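Long-range contacts in galectin (PDB 6N44), which probably binds beta-galactoside-containing glycans as a lectin of the galectin family and takes part in defence against parasites in sheep: residues K34-F42 with P53-G61; I62-D70 with I110-P118. All blocks are in the same frame, centred on the assembly; numbering follows the deposited sequence.

In the fold
Contacts 1 and 2 illustrate how a galectin beta-sandwich is held together, within a sheet and between sheets. Contact 1, partly buried, pairs antiparallel strands of the six-stranded sheet, and its chemistry divides by face: rings and aliphatic groups on the core side, polar groups on the other, at the sugar site, among them the salt-bridged, galactose-binding R55. Contact 2, mostly buried, joins the next strand of that sheet, 62-69, to the edge strand 108-114 of the five-stranded sheet; here backbone pairing is absent and side chains make most of the contact, mainly thioether, thiol and ring, with a polar end at R116. The two meet where F54 stacks on F113 and T67 bonds the carbonyl of P53.

Contact 1: K34-F42 with P53-G61; sequences KNPELQVDF and PFRFWYCDG
This antiparallel pair, strands 37-43 and 52-59 of the galectin beta-sandwich, carries part of the galactose site on one face and part of the hydrophobic core on the other. Backbone hydrogen bonds link L38 with Y58 and V40 with F56 in both directions; at F42 the bond from its N to F54 O is 2.8 Å, while the return bond from F54 N to F42 O is weak. On the core face, the F42 and F54 rings lie near parallel (23°) but slid apart, with CD1 of F42 3.5 Å from CD2 of F54; Y101 meets both. L38 CD2 reaches the edge of the F56 ring at CE2, 4.3 Å away. The other face bears R55, a galactose-binding residue. Its chain bends at chi3 (-66°), laying the guanidinium alongside the D41 carboxylate, nearly coplanar. The amide of Q39 stacks over one guanidinium face, its plane tilted by 16°. W57 NE1, with the acceptor in its ring plane, hydrogen-bonds E37 OE1 from above the carboxylate plane at 3.3 Å. The salt bridge from R55 to D41 is side-on, with two bonds to syn lone pairs: NE to D41 OD1 and NH2 to D41 OD2, each 2.8 Å.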
loop_
_atom_site.group_PDB
_atom_site.type_symbol
_atom_site.label_atom_id
_atom_site.label_comp_id
_atom_site.label_asym_id
_atom_site.label_seq_id
_atom_site.Cartn_x
_atom_site.Cartn_y
_atom_site.Cartn_z
ATOM N N LYS A 34 28.912 -16.035 -9.732
ATOM C CA LYS A 34 28.542 -14.622 -9.747
ATOM C C LYS A 34 27.686 -14.310 -8.530
ATOM O O LYS A 34 27.143 -15.206 -7.879
ATOM C CB LYS A 34 27.784 -14.231 -11.022
ATOM C CG LYS A 34 26.410 -14.879 -11.139
ATOM C CD LYS A 34 25.595 -14.267 -12.280
ATOM C CE LYS A 34 24.542 -15.251 -12.785
ATOM N NZ LYS A 34 23.750 -14.722 -13.935
ATOM N N ASN A 35 27.584 -13.034 -8.235
ATOM C CA ASN A 35 26.707 -12.592 -7.164
ATOM C C ASN A 35 25.275 -12.498 -7.684
ATOM O O ASN A 35 25.053 -11.982 -8.783
ATOM C CB ASN A 35 27.151 -11.237 -6.621
ATOM C CG ASN A 35 28.529 -11.284 -5.998
ATOM O OD1 ASN A 35 29.372 -10.424 -6.252
ATOM N ND2 ASN A 35 28.771 -12.301 -5.186
ATOM N N PRO A 36 24.297 -12.972 -6.911
ATOM C CA PRO A 36 22.893 -12.926 -7.359
ATOM C C PRO A 36 22.393 -11.496 -7.562
ATOM O O PRO A 36 22.727 -10.585 -6.806
ATOM C CB PRO A 36 22.147 -13.615 -6.216
ATOM C CG PRO A 36 23.031 -13.340 -4.988
ATOM C CD PRO A 36 24.431 -13.489 -5.537
ATOM N N GLU A 37 21.568 -11.307 -8.588
ATOM C CA GLU A 37 20.958 -10.018 -8.888
ATOM C C GLU A 37 19.450 -10.100 -8.698
ATOM O O GLU A 37 18.847 -11.167 -8.821
ATOM C CB GLU A 37 21.243 -9.587 -10.333
ATOM C CG GLU A 37 22.655 -9.841 -10.794
ATOM C CD GLU A 37 23.001 -9.163 -12.122
ATOM O OE1 GLU A 37 22.079 -8.681 -12.825
ATOM O OE2 GLU A 37 24.210 -9.097 -12.460
ATOM N N LEU A 38 18.853 -8.954 -8.414
ATOM C CA LEU A 38 17.410 -8.789 -8.341
ATOM C C LEU A 38 17.030 -7.591 -9.199
ATOM O O LEU A 38 17.690 -6.550 -9.144
ATOM C CB LEU A 38 16.963 -8.583 -6.875
ATOM C CG LEU A 38 15.559 -8.037 -6.638
ATOM C CD1 LEU A 38 14.498 -9.008 -7.184
ATOM C CD2 LEU A 38 15.375 -7.785 -5.152
ATOM N N GLN A 39 15.971 -7.730 -9.995
ATOM C CA GLN A 39 15.573 -6.653 -10.890
ATOM C C GLN A 39 14.056 -6.561 -10.973
ATOM O O GLN A 39 13.394 -7.561 -11.265
ATOM C CB GLN A 39 16.151 -6.849 -12.297
ATOM C CG GLN A 39 15.789 -5.695 -13.216
ATOM C CD GLN A 39 16.530 -5.782 -14.517
ATOM O OE1 GLN A 39 17.710 -5.451 -14.582
ATOM N NE2 GLN A 39 15.857 -6.259 -15.553
ATOM N N VAL A 40 13.509 -5.372 -10.721
ATOM C CA VAL A 40 12.062 -5.141 -10.788
ATOM C C VAL A 40 11.796 -3.990 -11.748
ATOM O O VAL A 40 12.287 -2.873 -11.540
ATOM C CB VAL A 40 11.437 -4.837 -9.413
ATOM C CG1 VAL A 40 9.924 -4.610 -9.562
ATOM C CG2 VAL A 40 11.710 -5.964 -8.418
ATOM N N ASP A 41 10.997 -4.254 -12.777
ATOM C CA ASP A 41 10.664 -3.261 -13.791
ATOM C C ASP A 41 9.191 -2.901 -13.664
ATOM O O ASP A 41 8.318 -3.769 -13.793
ATOM C CB ASP A 41 10.950 -3.767 -15.211
ATOM C CG ASP A 41 12.431 -3.696 -15.577
ATOM O OD1 ASP A 41 13.215 -3.165 -14.763
ATOM O OD2 ASP A 41 12.813 -4.156 -16.685
ATOM N N PHE A 42 8.928 -1.624 -13.424
ATOM C CA PHE A 42 7.619 -1.035 -13.684
ATOM C C PHE A 42 7.707 -0.477 -15.098
ATOM O O PHE A 42 8.191 0.638 -15.316
ATOM C CB PHE A 42 7.292 0.044 -12.659
ATOM C CG PHE A 42 7.092 -0.479 -11.248
ATOM C CD1 PHE A 42 8.169 -0.856 -10.464
ATOM C CD2 PHE A 42 5.815 -0.580 -10.709
ATOM C CE1 PHE A 42 7.972 -1.320 -9.156
ATOM C CE2 PHE A 42 5.617 -1.054 -9.417
ATOM C CZ PHE A 42 6.695 -1.417 -8.639
ATOM N N PRO A 53 9.459 3.325 -16.984
ATOM C CA PRO A 53 9.396 4.402 -15.988
ATOM C C PRO A 53 10.246 4.168 -14.750
ATOM O O PRO A 53 10.796 5.134 -14.201
ATOM C CB PRO A 53 7.902 4.443 -15.647
ATOM C CG PRO A 53 7.244 4.039 -16.923
ATOM C CD PRO A 53 8.134 2.959 -17.495
ATOM N N PHE A 54 10.381 2.926 -14.280
ATOM C CA PHE A 54 11.100 2.699 -13.026
ATOM C C PHE A 54 11.675 1.290 -13.023
ATOM O O PHE A 54 10.925 0.308 -12.971
ATOM C CB PHE A 54 10.177 2.927 -11.829
ATOM C CG PHE A 54 10.799 2.608 -10.495
ATOM C CD1 PHE A 54 12.109 2.975 -10.211
ATOM C CD2 PHE A 54 10.056 1.957 -9.504
ATOM C CE1 PHE A 54 12.671 2.703 -8.969
ATOM C CE2 PHE A 54 10.622 1.658 -8.255
ATOM C CZ PHE A 54 11.931 2.033 -7.992
ATOM N N ARG A 55 12.999 1.195 -13.058
ATOM C CA ARG A 55 13.708 -0.060 -12.857
ATOM C C ARG A 55 14.435 0.007 -11.524
ATOM O O ARG A 55 15.142 0.981 -11.241
ATOM C CB ARG A 55 14.713 -0.355 -13.986
ATOM C CG ARG A 55 15.740 -1.445 -13.615
ATOM C CD ARG A 55 16.599 -1.938 -14.808
ATOM N NE ARG A 55 15.778 -2.630 -15.791
ATOM C CZ ARG A 55 16.238 -3.168 -16.917
ATOM N NH1 ARG A 55 17.532 -3.107 -17.213
ATOM N NH2 ARG A 55 15.397 -3.779 -17.739
ATOM N N PHE A 56 14.265 -1.031 -10.723
ATOM C CA PHE A 56 14.966 -1.221 -9.461
ATOM C C PHE A 56 15.876 -2.424 -9.632
ATOM O O PHE A 56 15.405 -3.509 -9.991
ATOM C CB PHE A 56 13.970 -1.457 -8.312
ATOM C CG PHE A 56 14.614 -1.810 -6.971
ATOM C CD1 PHE A 56 14.889 -0.826 -6.031
ATOM C CD2 PHE A 56 14.891 -3.129 -6.638
ATOM C CE1 PHE A 56 15.459 -1.148 -4.783
ATOM C CE2 PHE A 56 15.454 -3.462 -5.393
ATOM C CZ PHE A 56 15.733 -2.463 -4.465
ATOM N N TRP A 57 17.163 -2.234 -9.361
ATOM C CA TRP A 57 18.181 -3.248 -9.595
ATOM C C TRP A 57 19.044 -3.376 -8.356
ATOM O O TRP A 57 19.476 -2.371 -7.785
ATOM C CB TRP A 57 19.047 -2.881 -10.809
ATOM C CG TRP A 57 20.164 -3.859 -11.094
ATOM C CD1 TRP A 57 20.100 -4.967 -11.891
ATOM C CD2 TRP A 57 21.510 -3.799 -10.599
ATOM N NE1 TRP A 57 21.318 -5.606 -11.916
ATOM C CE2 TRP A 57 22.198 -4.914 -11.126
ATOM C CE3 TRP A 57 22.196 -2.920 -9.753
ATOM C CZ2 TRP A 57 23.547 -5.161 -10.857
ATOM C CZ3 TRP A 57 23.541 -3.175 -9.475
ATOM C CH2 TRP A 57 24.200 -4.284 -10.032
ATOM N N TYR A 58 19.290 -4.601 -7.932
ATOM C CA TYR A 58 20.080 -4.827 -6.736
ATOM C C TYR A 58 21.082 -5.925 -7.009
ATOM O O TYR A 58 20.741 -6.949 -7.602
ATOM C CB TYR A 58 19.238 -5.235 -5.506
ATOM C CG TYR A 58 20.149 -5.728 -4.395
ATOM C CD1 TYR A 58 20.799 -4.827 -3.561
ATOM C CD2 TYR A 58 20.414 -7.085 -4.227
ATOM C CE1 TYR A 58 21.665 -5.262 -2.569
ATOM C CE2 TYR A 58 21.282 -7.531 -3.243
ATOM C CZ TYR A 58 21.907 -6.616 -2.418
ATOM O OH TYR A 58 22.769 -7.052 -1.430
ATOM N N CYS A 59 22.308 -5.721 -6.540
ATOM C CA CYS A 59 23.298 -6.789 -6.541
ATOM C C CYS A 59 24.415 -6.391 -5.595
ATOM O O CYS A 59 24.902 -5.257 -5.663
ATOM C CB CYS A 59 23.848 -7.038 -7.944
ATOM S SG CYS A 59 25.040 -8.403 -8.044
ATOM N N ASP A 60 24.771 -7.300 -4.690
ATOM C CA ASP A 60 25.996 -7.201 -3.892
ATOM C C ASP A 60 26.110 -5.851 -3.173
ATOM O O ASP A 60 27.081 -5.105 -3.335
ATOM C CB ASP A 60 27.220 -7.454 -4.776
ATOM C CG ASP A 60 28.505 -7.535 -3.977
ATOM O OD1 ASP A 60 29.553 -7.090 -4.486
ATOM O OD2 ASP A 60 28.456 -8.038 -2.837
ATOM N N GLY A 61 25.079 -5.537 -2.383
ATOM C CA GLY A 61 25.064 -4.348 -1.558
ATOM C C GLY A 61 24.726 -3.044 -2.252
ATOM O O GLY A 61 24.788 -1.990 -1.606
HETATM O O HOH W 1 24.055 -10.038 -4.618
#

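Contact 2: I62-D70 with I110-P118; sequences IVVMNTLKD and ICQFAHRLP
With CG beside its backbone N (chi1 -60°) and a bend at chi3 (-77°), M65 brings its CE to C111 SG at 3.5 Å, while F113, its CG anti to the backbone N, sends its ring past M65 in the opposite direction. The M65 CB lies 3.6 Å from F113 CD1, and the sulfur approaches the ring obliquely, a Met-aromatic contact with SD 5.3 Å from the ring centroid. These groups bridge the two sheets of the sandwich: the axes of 62-69 and 110-114 run nearly parallel, 8.8 Å apart at their closest, so side chains do the joining. At the far end of the ring, T67 OG1 sits at the edge, in the ring plane, 3.3 Å from F113 CZ. That hydroxyl also bonds P53 O and touches R116 CD, whose extended chain slides past T67. R116 NH1 reaches the galactose-binding N66 through a weak bond to OD1 of 3.1 Å, bent to 127°; its NH2 is bonded to K75 O. Beyond, L117 packs its CD1 against T67 CG2 and its CD2 against K69 CD, the latter at 3.5 Å. N66 OD1 also accepts a hydrogen bond from T67 N, while N66 ND2 is bonded to G74 O; these two bonds probably do most to limit rotation of the amide, and R116 adds at most a weak contribution to positioning this sugar-binding side chain.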
loop_
_atom_site.group_PDB
_atom_site.type_symbol
_atom_site.label_atom_id
_atom_site.label_comp_id
_atom_site.label_asym_id
_atom_site.label_seq_id
_atom_site.Cartn_x
_atom_site.Cartn_y
_atom_site.Cartn_z
ATOM N N ILE A 62 24.359 -3.065 -3.531
ATOM C CA ILE A 62 24.198 -1.847 -4.316
ATOM C C ILE A 62 22.822 -1.842 -4.981
ATOM O O ILE A 62 22.436 -2.816 -5.631
ATOM C CB ILE A 62 25.317 -1.719 -5.365
ATOM C CG1 ILE A 62 26.667 -1.534 -4.662
ATOM C CG2 ILE A 62 25.042 -0.588 -6.327
ATOM C CD1 ILE A 62 27.792 -1.299 -5.611
ATOM N N VAL A 63 22.086 -0.744 -4.814
ATOM C CA VAL A 63 20.827 -0.515 -5.515
ATOM C C VAL A 63 21.075 0.522 -6.600
ATOM O O VAL A 63 21.621 1.596 -6.325
ATOM C CB VAL A 63 19.723 -0.023 -4.555
ATOM C CG1 VAL A 63 18.547 0.546 -5.346
ATOM C CG2 VAL A 63 19.270 -1.122 -3.584
ATOM N N VAL A 64 20.646 0.228 -7.823
ATOM C CA VAL A 64 20.596 1.230 -8.879
ATOM C C VAL A 64 19.152 1.363 -9.357
ATOM O O VAL A 64 18.493 0.356 -9.641
ATOM C CB VAL A 64 21.533 0.877 -10.049
ATOM C CG1 VAL A 64 21.448 1.956 -11.129
ATOM C CG2 VAL A 64 22.964 0.716 -9.545
ATOM N N MET A 65 18.663 2.599 -9.444
ATOM C CA MET A 65 17.337 2.877 -9.985
ATOM C C MET A 65 17.459 3.852 -11.145
ATOM O O MET A 65 18.248 4.796 -11.085
ATOM C CB MET A 65 16.407 3.446 -8.914
ATOM C CG MET A 65 16.205 2.480 -7.732
ATOM S SD MET A 65 15.338 3.232 -6.349
ATOM C CE MET A 65 16.629 4.230 -5.596
ATOM N N ASN A 66 16.671 3.638 -12.193
ATOM C CA ASN A 66 16.783 4.484 -13.372
ATOM C C ASN A 66 15.493 4.409 -14.170
ATOM O O ASN A 66 14.585 3.638 -13.853
ATOM C CB ASN A 66 17.983 4.078 -14.227
ATOM C CG ASN A 66 18.611 5.254 -14.937
ATOM O OD1 ASN A 66 17.998 6.318 -15.060
ATOM N ND2 ASN A 66 19.845 5.075 -15.408
ATOM N N THR A 67 15.441 5.210 -15.232
ATOM C CA THR A 67 14.308 5.317 -16.130
ATOM C C THR A 67 14.811 5.199 -17.559
ATOM O O THR A 67 15.807 5.836 -17.925
ATOM C CB THR A 67 13.580 6.659 -15.956
ATOM O OG1 THR A 67 13.043 6.748 -14.627
ATOM C CG2 THR A 67 12.469 6.792 -16.967
ATOM N N LEU A 68 14.131 4.381 -18.350
ATOM C CA LEU A 68 14.397 4.235 -19.776
ATOM C C LEU A 68 13.305 4.987 -20.521
ATOM O O LEU A 68 12.137 4.585 -20.484
ATOM C CB LEU A 68 14.422 2.764 -20.187
ATOM C CG LEU A 68 14.604 2.554 -21.701
ATOM C CD1 LEU A 68 16.011 2.952 -22.155
ATOM C CD2 LEU A 68 14.303 1.123 -22.104
ATOM N N LYS A 69 13.682 6.072 -21.198
ATOM C CA LYS A 69 12.740 6.916 -21.928
ATOM C C LYS A 69 13.229 7.069 -23.364
ATOM O O LYS A 69 14.300 7.636 -23.595
ATOM C CB LYS A 69 12.613 8.283 -21.256
ATOM C CG LYS A 69 11.935 9.337 -22.116
ATOM C CD LYS A 69 11.195 10.330 -21.242
ATOM C CE LYS A 69 10.835 11.619 -21.973
ATOM N NZ LYS A 69 10.650 12.725 -20.982
ATOM N N ASP A 70 12.452 6.558 -24.318
ATOM C CA ASP A 70 12.763 6.632 -25.746
ATOM C C ASP A 70 14.170 6.113 -26.034
ATOM O O ASP A 70 15.016 6.798 -26.610
ATOM C CB ASP A 70 12.588 8.058 -26.272
ATOM C CG ASP A 70 11.147 8.510 -26.239
ATOM O OD1 ASP A 70 10.272 7.727 -26.676
ATOM O OD2 ASP A 70 10.894 9.639 -25.758
ATOM N N ILE A 110 14.096 1.877 2.530
ATOM C CA ILE A 110 15.415 1.810 1.922
ATOM C C ILE A 110 15.704 3.037 1.068
ATOM O O ILE A 110 16.808 3.582 1.129
ATOM C CB ILE A 110 15.579 0.520 1.089
ATOM C CG1 ILE A 110 15.389 -0.705 1.979
ATOM C CG2 ILE A 110 16.944 0.482 0.438
ATOM C CD1 ILE A 110 16.105 -0.616 3.291
ATOM N N CYS A 111 14.741 3.472 0.255
ATOM C CA CYS A 111 14.994 4.542 -0.702
ATOM C C CYS A 111 13.675 4.936 -1.356
ATOM O O CYS A 111 12.665 4.240 -1.236
ATOM C CB CYS A 111 16.021 4.125 -1.765
ATOM S SG CYS A 111 15.631 2.580 -2.663
ATOM N N GLN A 112 13.706 6.070 -2.048
ATOM C CA GLN A 112 12.563 6.600 -2.774
ATOM C C GLN A 112 13.021 7.051 -4.154
ATOM O O GLN A 112 14.169 7.463 -4.334
ATOM C CB GLN A 112 11.907 7.776 -2.028
ATOM C CG GLN A 112 11.518 7.474 -0.563
ATOM C CD GLN A 112 12.713 7.478 0.404
ATOM O OE1 GLN A 112 12.978 6.492 1.098
ATOM N NE2 GLN A 112 13.427 8.592 0.455
ATOM N N PHE A 113 12.105 6.995 -5.123
ATOM C CA PHE A 113 12.387 7.329 -6.519
ATOM C C PHE A 113 11.291 8.258 -7.026
ATOM O O PHE A 113 10.156 7.816 -7.231
ATOM C CB PHE A 113 12.460 6.062 -7.381
ATOM C CG PHE A 113 12.931 6.296 -8.788
ATOM C CD1 PHE A 113 14.288 6.375 -9.074
ATOM C CD2 PHE A 113 12.023 6.422 -9.838
ATOM C CE1 PHE A 113 14.741 6.585 -10.378
ATOM C CE2 PHE A 113 12.476 6.631 -11.147
ATOM C CZ PHE A 113 13.843 6.710 -11.408
ATOM N N ALA A 114 11.633 9.529 -7.238
ATOM C CA ALA A 114 10.693 10.496 -7.798
ATOM C C ALA A 114 10.243 10.090 -9.199
ATOM O O ALA A 114 11.045 9.638 -10.017
ATOM C CB ALA A 114 11.351 11.880 -7.845
ATOM N N HIS A 115 8.954 10.262 -9.487
ATOM C CA HIS A 115 8.452 9.865 -10.794
ATOM C C HIS A 115 9.142 10.680 -11.883
ATOM O O HIS A 115 9.327 11.893 -11.755
ATOM C CB HIS A 115 6.930 10.050 -10.884
ATOM C CG HIS A 115 6.155 9.103 -10.022
ATOM N ND1 HIS A 115 6.116 7.745 -10.254
ATOM C CD2 HIS A 115 5.395 9.319 -8.918
ATOM C CE1 HIS A 115 5.368 7.164 -9.330
ATOM N NE2 HIS A 115 4.922 8.098 -8.505
ATOM N N ARG A 116 9.530 10.003 -12.954
ATOM C CA ARG A 116 10.122 10.659 -14.109
ATOM C C ARG A 116 9.237 10.576 -15.334
ATOM O O ARG A 116 9.170 11.528 -16.111
ATOM C CB ARG A 116 11.491 10.051 -14.419
ATOM C CG ARG A 116 12.532 10.293 -13.348
ATOM C CD ARG A 116 13.868 9.760 -13.818
ATOM N NE ARG A 116 14.819 9.553 -12.736
ATOM C CZ ARG A 116 16.050 9.091 -12.923
ATOM N NH1 ARG A 116 16.465 8.811 -14.153
ATOM N NH2 ARG A 116 16.863 8.907 -11.892
ATOM N N LEU A 117 8.560 9.461 -15.505
ATOM C CA LEU A 117 7.474 9.240 -16.431
ATOM C C LEU A 117 6.190 9.035 -15.641
ATOM O O LEU A 117 6.240 8.576 -14.496
ATOM C CB LEU A 117 7.747 8.014 -17.315
ATOM C CG LEU A 117 8.866 8.228 -18.332
ATOM C CD1 LEU A 117 9.233 6.936 -19.045
ATOM C CD2 LEU A 117 8.402 9.293 -19.327
ATOM N N PRO A 118 5.029 9.363 -16.212
ATOM C CA PRO A 118 3.773 9.247 -15.451
ATOM C C PRO A 118 3.526 7.828 -14.952
ATOM O O PRO A 118 3.698 6.846 -15.685
ATOM C CB PRO A 118 2.705 9.673 -16.468
ATOM C CG PRO A 118 3.466 10.498 -17.505
ATOM C CD PRO A 118 4.801 9.832 -17.594
#